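Local coordinates for 182aa long hypothetical protein (Pyrococcus horikoshii, PDB 2GAN), which is a putative acetyltransferase of the GNAT family, probably transferring an acetyl group from acetyl-CoA to a substrate that is not known, at residues G80-V85 against E110-D115; K14-E19 against N76-T81; R23-T28 against R40-N45. One frame throughout, in Å; residues are numbered along the deposited sequence.

Contact 1: residues G80-V85 against E110-D115; sequences GTIALV and EFFVVD. With SO4 (sulfate ion), chain D.
The hydroxyl of Thr81 donates to the carbonyl of Phe111, with OG1 2.6 Å from O and above the plane of that carbonyl. The torsion chi1 of 72° sets OG1 between the backbone N and the carbonyl carbon of Thr81, facing the next strand. The same hydroxyl lies 3.5 Å from CD1 of the Phe111 ring, and the two side chains cross obliquely. Two antiparallel hydrogen-bonded pairs join the strands, Thr81 with Val113 and Ala83 with Glu110. Thr81 and Val113 exchange bonds of 3.1 Å each, Thr81 N to Val113 O and Val113 N to Thr81 O. Ala83 N reaches Glu110 O at 2.8 Å, and Glu110 N returns a bond to Ala83 O. The register slips by one residue between these pairs, which makes a beta bulge. Phe111 sits in it with positive backbone angles (phi 54°, psi 40°). A bulge in the fourth strand is a hallmark of the GNAT fold; in relatives its backbone helps to bind acetyl-CoA, as is probable here. The N-H of Phe111 turns away from Thr81 and bonds a sulfate, with N 2.8 Å from O4. Arg61 NH2 also binds this sulfate. It probably came from the crystallisation liquor but may mark part of the cofactor pocket. On the face away from Thr81 and Phe111, Ile82 and Phe112 lie side by side and point the same way, with Ile82 CD1 3.9 Å from Phe112 CD2. Thr81 O lies at the edge of the Phe112 ring, in its plane. The Phe112 carbonyl takes a hydrogen bond from Tyr153 OH of the second subunit.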
loop_
_atom_site.group_PDB
_atom_site.type_symbol
_atom_site.label_atom_id
_atom_site.label_comp_id
_atom_site.label_asym_id
_atom_site.label_seq_id
_atom_site.Cartn_x
_atom_site.Cartn_y
_atom_site.Cartn_z
ATOM N N GLY A 80 -3.861 17.149 -9.907
ATOM C CA GLY A 80 -3.884 15.771 -10.370
ATOM C C GLY A 80 -3.094 15.645 -11.658
ATOM O O GLY A 80 -3.079 16.570 -12.461
ATOM N N THR A 81 -2.435 14.513 -11.870
ATOM C CA THR A 81 -1.651 14.328 -13.095
ATOM C C THR A 81 -1.754 12.912 -13.631
ATOM O O THR A 81 -2.062 11.976 -12.891
ATOM C CB THR A 81 -0.138 14.545 -12.865
ATOM O OG1 THR A 81 0.370 13.434 -12.109
ATOM C CG2 THR A 81 0.128 15.824 -12.126
ATOM N N ILE A 82 -1.473 12.772 -14.924
ATOM C CA ILE A 82 -1.454 11.475 -15.580
ATOM C C ILE A 82 -0.762 11.637 -16.939
ATOM O O ILE A 82 -1.055 12.562 -17.699
ATOM C CB ILE A 82 -2.874 10.883 -15.744
ATOM C CG1 ILE A 82 -2.760 9.378 -16.019
ATOM C CG2 ILE A 82 -3.629 11.604 -16.852
ATOM C CD1 ILE A 82 -4.080 8.599 -15.880
ATOM N N ALA A 83 0.167 10.730 -17.214
ATOM C CA ALA A 83 0.965 10.758 -18.428
ATOM C C ALA A 83 0.812 9.520 -19.293
ATOM O O ALA A 83 0.604 8.416 -18.788
ATOM C CB ALA A 83 2.443 10.929 -18.055
ATOM N N LEU A 84 0.936 9.708 -20.602
ATOM C CA LEU A 84 0.842 8.600 -21.548
ATOM C C LEU A 84 2.126 8.450 -22.342
ATOM O O LEU A 84 2.711 9.444 -22.786
ATOM C CB LEU A 84 -0.288 8.845 -22.529
ATOM C CG LEU A 84 -1.613 9.115 -21.829
ATOM C CD1 LEU A 84 -2.679 9.386 -22.886
ATOM C CD2 LEU A 84 -1.979 7.927 -20.948
ATOM N N VAL A 85 2.560 7.208 -22.517
ATOM C CA VAL A 85 3.749 6.918 -23.298
ATOM C C VAL A 85 3.342 5.881 -24.326
ATOM O O VAL A 85 2.900 4.790 -23.968
ATOM C CB VAL A 85 4.914 6.357 -22.437
ATOM C CG1 VAL A 85 6.078 5.969 -23.333
ATOM C CG2 VAL A 85 5.379 7.418 -21.436
ATOM N N GLU A 110 1.368 6.371 -16.658
ATOM C CA GLU A 110 2.222 6.563 -15.496
ATOM C C GLU A 110 2.063 7.986 -14.989
ATOM O O GLU A 110 1.233 8.748 -15.503
ATOM C CB GLU A 110 3.692 6.258 -15.851
ATOM C CG GLU A 110 4.290 7.059 -17.002
ATOM C CD GLU A 110 5.613 6.465 -17.529
ATOM O OE1 GLU A 110 6.373 7.198 -18.191
ATOM O OE2 GLU A 110 5.893 5.269 -17.298
ATOM N N PHE A 111 2.828 8.342 -13.960
ATOM C CA PHE A 111 2.757 9.694 -13.413
ATOM C C PHE A 111 1.305 10.016 -13.052
ATOM O O PHE A 111 0.827 11.127 -13.287
ATOM C CB PHE A 111 3.276 10.677 -14.464
ATOM C CG PHE A 111 3.777 11.966 -13.899
ATOM C CD1 PHE A 111 3.138 13.162 -14.195
ATOM C CD2 PHE A 111 4.939 11.997 -13.135
ATOM C CE1 PHE A 111 3.653 14.376 -13.747
ATOM C CE2 PHE A 111 5.463 13.200 -12.681
ATOM C CZ PHE A 111 4.826 14.391 -12.987
ATOM N N PHE A 112 0.620 9.021 -12.490
ATOM C CA PHE A 112 -0.784 9.127 -12.093
ATOM C C PHE A 112 -0.874 9.419 -10.606
ATOM O O PHE A 112 -0.626 8.544 -9.791
ATOM C CB PHE A 112 -1.504 7.803 -12.368
ATOM C CG PHE A 112 -2.948 7.774 -11.924
ATOM C CD1 PHE A 112 -3.520 6.584 -11.473
ATOM C CD2 PHE A 112 -3.746 8.907 -11.991
ATOM C CE1 PHE A 112 -4.864 6.519 -11.095
ATOM C CE2 PHE A 112 -5.098 8.856 -11.614
ATOM C CZ PHE A 112 -5.653 7.656 -11.165
ATOM N N VAL A 113 -1.248 10.638 -10.250
ATOM C CA VAL A 113 -1.350 10.967 -8.848
ATOM C C VAL A 113 -2.459 11.960 -8.594
ATOM O O VAL A 113 -3.024 12.527 -9.525
ATOM C CB VAL A 113 -0.018 11.546 -8.323
ATOM C CG1 VAL A 113 -0.026 13.065 -8.445
ATOM C CG2 VAL A 113 0.206 11.094 -6.900
ATOM N N VAL A 114 -2.774 12.159 -7.323
ATOM C CA VAL A 114 -3.808 13.106 -6.940
ATOM C C VAL A 114 -3.355 13.850 -5.691
ATOM O O VAL A 114 -2.778 13.254 -4.789
ATOM C CB VAL A 114 -5.143 12.401 -6.635
ATOM C CG1 VAL A 114 -6.139 13.413 -6.087
ATOM C CG2 VAL A 114 -5.695 11.755 -7.897
ATOM N N ASP A 115 -3.612 15.153 -5.656
ATOM C CA ASP A 115 -3.246 15.981 -4.517
ATOM C C ASP A 115 -3.843 15.321 -3.276
ATOM O O ASP A 115 -5.043 15.039 -3.227
ATOM C CB ASP A 115 -3.809 17.395 -4.699
ATOM C CG ASP A 115 -3.290 18.375 -3.661
ATOM O OD1 ASP A 115 -2.753 19.426 -4.066
ATOM O OD2 ASP A 115 -3.421 18.104 -2.449
HETATM S S SO4 D . 5.508 6.586 -12.057
HETATM O O1 SO4 D . 4.637 7.096 -10.979
HETATM O O2 SO4 D . 5.084 5.224 -12.454
HETATM O O3 SO4 D . 6.895 6.544 -11.557
HETATM O O4 SO4 D . 5.418 7.473 -13.226
#

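Contact 2: residues K14-E19 against N76-T81; sequences KDELLE and NRIIGT
Glu16 has CG anti to its backbone N (chi1 -177°) and an extended chain beyond, which carries its carboxylate from the helix to the backbone of Ile78. There OE2 accepts the backbone N-H of Ile78 at 3.0 Å from N. The bond is fairly straight (164° at the hydrogen), but it comes from above the carboxylate plane. The apolar part of Ile78 crosses the same carboxyl group, with CD1 3.8 Å from Glu16 CD. Two waters complete the polar link. One donates to Glu16 OE2 and to Ile78 O, the other to Glu16 OE1 and to Asn76 O. Asn76 O is also gripped side-on by Arg77, through NE and NH2. The Arg77 guanidinium is close enough to Glu16 to favour its negative charge, probably weakly; OE2 sits far off the guanidinium plane, so this is an effect of charge alone. Deeper in, Leu17 CD2 packs tightly on Thr81 CG2 at 3.4 Å and more loosely on Ile78 CG2. Leu17 also touches Leu62 of helix 47-65 and Phe111 of strand 106-114. The helix runs across the strand at 81°, covering one face of the central sheet, as the first helix does in the alpha/beta GNAT fold.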
loop_
_atom_site.group_PDB
_atom_site.type_symbol
_atom_site.label_atom_id
_atom_site.label_comp_id
_atom_site.label_asym_id
_atom_site.label_seq_id
_atom_site.Cartn_x
_atom_site.Cartn_y
_atom_site.Cartn_z
ATOM N N LYS A 14 7.221 22.036 -14.598
ATOM C CA LYS A 14 8.114 21.258 -13.747
ATOM C C LYS A 14 8.113 21.704 -12.280
ATOM O O LYS A 14 8.006 20.880 -11.369
ATOM C CB LYS A 14 9.535 21.309 -14.318
ATOM C CG LYS A 14 10.533 20.405 -13.608
ATOM C CD LYS A 14 11.314 21.167 -12.563
ATOM C CE LYS A 14 12.207 22.210 -13.214
ATOM N NZ LYS A 14 12.892 23.044 -12.188
ATOM N N ASP A 15 8.226 23.007 -12.056
ATOM C CA ASP A 15 8.255 23.543 -10.702
ATOM C C ASP A 15 6.984 23.225 -9.926
ATOM O O ASP A 15 7.039 22.765 -8.775
ATOM C CB ASP A 15 8.498 25.050 -10.747
ATOM C CG ASP A 15 9.866 25.392 -11.325
ATOM O OD1 ASP A 15 10.821 24.636 -11.047
ATOM O OD2 ASP A 15 9.982 26.408 -12.039
ATOM N N GLU A 16 5.838 23.463 -10.553
ATOM C CA GLU A 16 4.560 23.184 -9.907
ATOM C C GLU A 16 4.425 21.688 -9.628
ATOM O O GLU A 16 3.942 21.293 -8.573
ATOM C CB GLU A 16 3.387 23.669 -10.772
ATOM C CG GLU A 16 2.045 23.445 -10.073
ATOM C CD GLU A 16 0.894 24.223 -10.687
ATOM O OE1 GLU A 16 1.049 24.781 -11.796
ATOM O OE2 GLU A 16 -0.180 24.257 -10.057
ATOM N N LEU A 17 4.859 20.862 -10.577
ATOM C CA LEU A 17 4.797 19.411 -10.421
ATOM C C LEU A 17 5.758 18.929 -9.326
ATOM O O LEU A 17 5.406 18.085 -8.497
ATOM C CB LEU A 17 5.124 18.712 -11.746
ATOM C CG LEU A 17 4.052 18.760 -12.845
ATOM C CD1 LEU A 17 4.612 18.223 -14.159
ATOM C CD2 LEU A 17 2.840 17.931 -12.410
ATOM N N LEU A 18 6.969 19.473 -9.323
ATOM C CA LEU A 18 7.962 19.098 -8.322
ATOM C C LEU A 18 7.395 19.222 -6.906
ATOM O O LEU A 18 7.524 18.306 -6.088
ATOM C CB LEU A 18 9.197 19.993 -8.454
ATOM C CG LEU A 18 10.429 19.596 -7.637
ATOM C CD1 LEU A 18 10.914 18.227 -8.080
ATOM C CD2 LEU A 18 11.526 20.627 -7.845
ATOM N N GLU A 19 6.761 20.361 -6.629
ATOM C CA GLU A 19 6.183 20.639 -5.316
ATOM C C GLU A 19 4.991 19.726 -5.015
ATOM O O GLU A 19 4.762 19.339 -3.865
ATOM C CB GLU A 19 5.784 22.124 -5.237
ATOM C CG GLU A 19 5.233 22.590 -3.882
ATOM C CD GLU A 19 5.369 24.097 -3.683
ATOM O OE1 GLU A 19 5.370 24.837 -4.692
ATOM O OE2 GLU A 19 5.465 24.543 -2.516
ATOM N N ASN A 76 -6.829 27.021 -12.413
ATOM C CA ASN A 76 -5.437 27.104 -12.887
ATOM C C ASN A 76 -4.402 26.510 -11.937
ATOM O O ASN A 76 -3.245 26.937 -11.925
ATOM C CB ASN A 76 -5.061 28.562 -13.159
ATOM C CG ASN A 76 -5.978 29.222 -14.163
ATOM O OD1 ASN A 76 -6.011 30.439 -14.282
ATOM N ND2 ASN A 76 -6.721 28.417 -14.898
ATOM N N ARG A 77 -4.814 25.522 -11.152
ATOM C CA ARG A 77 -3.911 24.881 -10.208
ATOM C C ARG A 77 -3.935 23.367 -10.429
ATOM O O ARG A 77 -5.000 22.749 -10.421
ATOM C CB ARG A 77 -4.343 25.203 -8.776
ATOM C CG ARG A 77 -3.199 25.500 -7.832
ATOM C CD ARG A 77 -2.877 26.994 -7.771
ATOM N NE ARG A 77 -2.641 27.586 -9.084
ATOM C CZ ARG A 77 -2.377 28.876 -9.288
ATOM N NH1 ARG A 77 -2.309 29.716 -8.259
ATOM N NH2 ARG A 77 -2.192 29.333 -10.520
ATOM N N ILE A 78 -2.756 22.779 -10.618
ATOM C CA ILE A 78 -2.638 21.348 -10.846
ATOM C C ILE A 78 -2.857 20.547 -9.571
ATOM O O ILE A 78 -2.045 20.621 -8.648
ATOM C CB ILE A 78 -1.238 20.995 -11.412
ATOM C CG1 ILE A 78 -1.018 21.713 -12.740
ATOM C CG2 ILE A 78 -1.107 19.487 -11.593
ATOM C CD1 ILE A 78 0.363 21.493 -13.340
ATOM N N ILE A 79 -3.952 19.793 -9.508
ATOM C CA ILE A 79 -4.223 18.968 -8.328
ATOM C C ILE A 79 -4.323 17.486 -8.703
ATOM O O ILE A 79 -4.808 16.669 -7.918
ATOM C CB ILE A 79 -5.531 19.383 -7.592
ATOM C CG1 ILE A 79 -6.734 19.279 -8.532
ATOM C CG2 ILE A 79 -5.408 20.804 -7.056
ATOM C CD1 ILE A 79 -8.042 19.678 -7.866
ATOM N N GLY A 80 -3.861 17.149 -9.907
ATOM C CA GLY A 80 -3.884 15.771 -10.370
ATOM C C GLY A 80 -3.094 15.645 -11.658
ATOM O O GLY A 80 -3.079 16.570 -12.461
ATOM N N THR A 81 -2.435 14.513 -11.870
ATOM C CA THR A 81 -1.651 14.328 -13.095
ATOM C C THR A 81 -1.754 12.912 -13.631
ATOM O O THR A 81 -2.062 11.976 -12.891
ATOM C CB THR A 81 -0.138 14.545 -12.865
ATOM O OG1 THR A 81 0.370 13.434 -12.109
ATOM C CG2 THR A 81 0.128 15.824 -12.126
HETATM O O HOH W 1 -0.358 22.669 -8.099
HETATM O O HOH W 2 -1.023 25.708 -13.212
#

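Contact 3: residues R23-T28 against R40-N45; sequences RIYRST and RKPNPN
Tyr25 stretches from the helix toward the loop and presents its ring edge to the backbone there. With CG anti to the backbone N (chi1 -173°), the ring reaches past Pro44 as far as Pro42. Its hydroxyl donates to Pro42 O, with OH 2.7 Å from the oxygen. The donor is tilted moderately from the carbonyl plane. Pro42 O and Asn43 O both lie at the edge of the ring, in its plane. The side chains of Tyr25 and Pro42 cross at about a right angle, and Pro42 CD is 3.4 Å from the hydroxyl. Pro42 CG lies 4.1 Å from Tyr25 CZ, an apolar contact beside the hydrogen bond. The chain of Lys41 bends at chi2 and passes obliquely by the Tyr25 hydroxyl, with Lys41 CD 3.3 Å from OH. Nearer the helix, Pro44 CA rests 3.6 Å from Tyr25 CE1, in an oblique approach to the ring. Elsewhere the Tyr25 ring meets Phe50 of helix 47-65 at about 45°, and Leu35 also packs on Tyr25. The contact thus pins the loop between the first two helices of the GNAT fold onto the end of helix 14-27. In many relatives this region borders the acceptor-substrate site, but no such role is established here. Pro44 also leans on the backbone, its CB 3.7 Å from Tyr25 O. Arg26 lies alongside at the surface. Its CB is 3.2 Å from Pro44 O, and its aliphatic chain, through CG and CD, crosses the Asn45 side chain at about a right angle.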
loop_
_atom_site.group_PDB
_atom_site.type_symbol
_atom_site.label_atom_id
_atom_site.label_comp_id
_atom_site.label_asym_id
_atom_site.label_seq_id
_atom_site.Cartn_x
_atom_site.Cartn_y
_atom_site.Cartn_z
ATOM N N ARG A 23 4.815 17.043 -1.799
ATOM C CA ARG A 23 3.729 16.976 -0.835
ATOM C C ARG A 23 3.227 15.538 -0.753
ATOM O O ARG A 23 2.848 15.059 0.312
ATOM C CB ARG A 23 2.621 17.971 -1.224
ATOM C CG ARG A 23 3.042 19.437 -1.008
ATOM C CD ARG A 23 2.001 20.456 -1.475
ATOM N NE ARG A 23 0.703 20.228 -0.847
ATOM C CZ ARG A 23 -0.371 19.771 -1.487
ATOM N NH1 ARG A 23 -0.318 19.503 -2.781
ATOM N NH2 ARG A 23 -1.495 19.552 -0.819
ATOM N N ILE A 24 3.263 14.833 -1.875
ATOM C CA ILE A 24 2.836 13.439 -1.896
ATOM C C ILE A 24 3.875 12.576 -1.180
ATOM O O ILE A 24 3.532 11.656 -0.440
ATOM C CB ILE A 24 2.658 12.955 -3.337
ATOM C CG1 ILE A 24 1.456 13.679 -3.951
ATOM C CG2 ILE A 24 2.469 11.441 -3.376
ATOM C CD1 ILE A 24 1.387 13.595 -5.450
ATOM N N TYR A 25 5.149 12.885 -1.411
ATOM C CA TYR A 25 6.250 12.161 -0.785
ATOM C C TYR A 25 6.147 12.300 0.728
ATOM O O TYR A 25 6.438 11.364 1.466
ATOM C CB TYR A 25 7.589 12.732 -1.262
ATOM C CG TYR A 25 8.819 11.966 -0.816
ATOM C CD1 TYR A 25 9.689 12.495 0.142
ATOM C CD2 TYR A 25 9.147 10.741 -1.402
ATOM C CE1 TYR A 25 10.864 11.824 0.495
ATOM C CE2 TYR A 25 10.315 10.064 -1.061
ATOM C CZ TYR A 25 11.174 10.613 -0.114
ATOM O OH TYR A 25 12.361 9.970 0.173
ATOM N N ARG A 26 5.735 13.472 1.189
ATOM C CA ARG A 26 5.601 13.717 2.620
ATOM C C ARG A 26 4.320 13.070 3.154
ATOM O O ARG A 26 4.344 12.370 4.164
ATOM C CB ARG A 26 5.585 15.225 2.882
ATOM C CG ARG A 26 5.576 15.647 4.351
ATOM C CD ARG A 26 5.604 17.168 4.444
ATOM N NE ARG A 26 4.429 17.776 3.808
ATOM C CZ ARG A 26 4.322 19.065 3.488
ATOM N NH1 ARG A 26 5.323 19.901 3.736
ATOM N NH2 ARG A 26 3.212 19.524 2.926
ATOM N N SER A 27 3.201 13.283 2.471
ATOM C CA SER A 27 1.946 12.704 2.939
ATOM C C SER A 27 2.004 11.179 3.029
ATOM O O SER A 27 1.401 10.590 3.921
ATOM C CB SER A 27 0.789 13.130 2.034
ATOM O OG SER A 27 0.884 12.507 0.769
ATOM N N THR A 28 2.730 10.546 2.109
ATOM C CA THR A 28 2.865 9.082 2.094
ATOM C C THR A 28 4.099 8.604 2.862
ATOM O O THR A 28 4.460 7.424 2.812
ATOM C CB THR A 28 2.989 8.535 0.653
ATOM O OG1 THR A 28 4.194 9.037 0.049
ATOM C CG2 THR A 28 1.785 8.963 -0.186
ATOM N N ARG A 40 20.089 6.099 -0.872
ATOM C CA ARG A 40 19.543 6.530 0.405
ATOM C C ARG A 40 18.444 7.560 0.142
ATOM O O ARG A 40 18.705 8.630 -0.406
ATOM C CB ARG A 40 20.650 7.133 1.281
ATOM C CG ARG A 40 21.533 8.165 0.581
ATOM C CD ARG A 40 22.542 7.504 -0.360
ATOM N NE ARG A 40 23.550 6.728 0.366
ATOM C CZ ARG A 40 24.579 7.257 1.023
ATOM N NH1 ARG A 40 25.443 6.470 1.654
ATOM N NH2 ARG A 40 24.756 8.573 1.036
ATOM N N LYS A 41 17.213 7.227 0.524
ATOM C CA LYS A 41 16.086 8.126 0.315
ATOM C C LYS A 41 16.025 9.195 1.406
ATOM O O LYS A 41 16.243 8.913 2.584
ATOM C CB LYS A 41 14.771 7.326 0.247
ATOM C CG LYS A 41 14.280 6.714 1.559
ATOM C CD LYS A 41 13.362 7.666 2.331
ATOM C CE LYS A 41 12.739 6.982 3.549
ATOM N NZ LYS A 41 11.761 7.849 4.277
ATOM N N PRO A 42 15.750 10.451 1.017
ATOM C CA PRO A 42 15.664 11.569 1.958
ATOM C C PRO A 42 14.434 11.519 2.846
ATOM O O PRO A 42 13.454 10.838 2.539
ATOM C CB PRO A 42 15.655 12.781 1.042
ATOM C CG PRO A 42 14.915 12.274 -0.153
ATOM C CD PRO A 42 15.547 10.919 -0.366
ATOM N N ASN A 43 14.503 12.247 3.953
ATOM C CA ASN A 43 13.401 12.319 4.896
ATOM C C ASN A 43 12.195 12.874 4.152
ATOM O O ASN A 43 12.327 13.792 3.347
ATOM C CB ASN A 43 13.760 13.266 6.044
ATOM C CG ASN A 43 12.706 13.292 7.129
ATOM O OD1 ASN A 43 12.691 12.435 8.010
ATOM N ND2 ASN A 43 11.807 14.268 7.064
ATOM N N PRO A 44 11.005 12.323 4.409
ATOM C CA PRO A 44 9.777 12.779 3.749
ATOM C C PRO A 44 9.452 14.259 3.954
ATOM O O PRO A 44 8.707 14.844 3.176
ATOM C CB PRO A 44 8.704 11.851 4.327
ATOM C CG PRO A 44 9.250 11.494 5.672
ATOM C CD PRO A 44 10.711 11.248 5.371
ATOM N N ASN A 45 10.012 14.861 4.997
ATOM C CA ASN A 45 9.770 16.272 5.261
ATOM C C ASN A 45 10.900 17.142 4.709
ATOM O O ASN A 45 10.870 18.363 4.841
ATOM C CB ASN A 45 9.622 16.519 6.766
ATOM C CG ASN A 45 8.496 15.711 7.384
ATOM O OD1 ASN A 45 7.338 15.812 6.973
ATOM N ND2 ASN A 45 8.833 14.901 8.382
#

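Overall arrangement
From the N terminus, helix 14-27 supplies a segment to contact 2 near its start and to contact 3 at its end. Contact 3 closes first, bringing 40-45 back to the helix end just before helix 47-65. It is nested inside the long loop that contact 2 closes with segment 76-81. Contact 1 opens where contact 2 ends, sharing Gly80 and Thr81, and closes as strand 106-114 pairs with strand 78-85. Contacts 3 and 1 therefore follow in series. A probable hydrogen bond from Asp115 N to Ile79 O joins contacts 1 and 2, and a salt bridge from Arg23 to Asp115 joins contacts 3 and 1. Together they tie the first helix and its following loop to the central sheet.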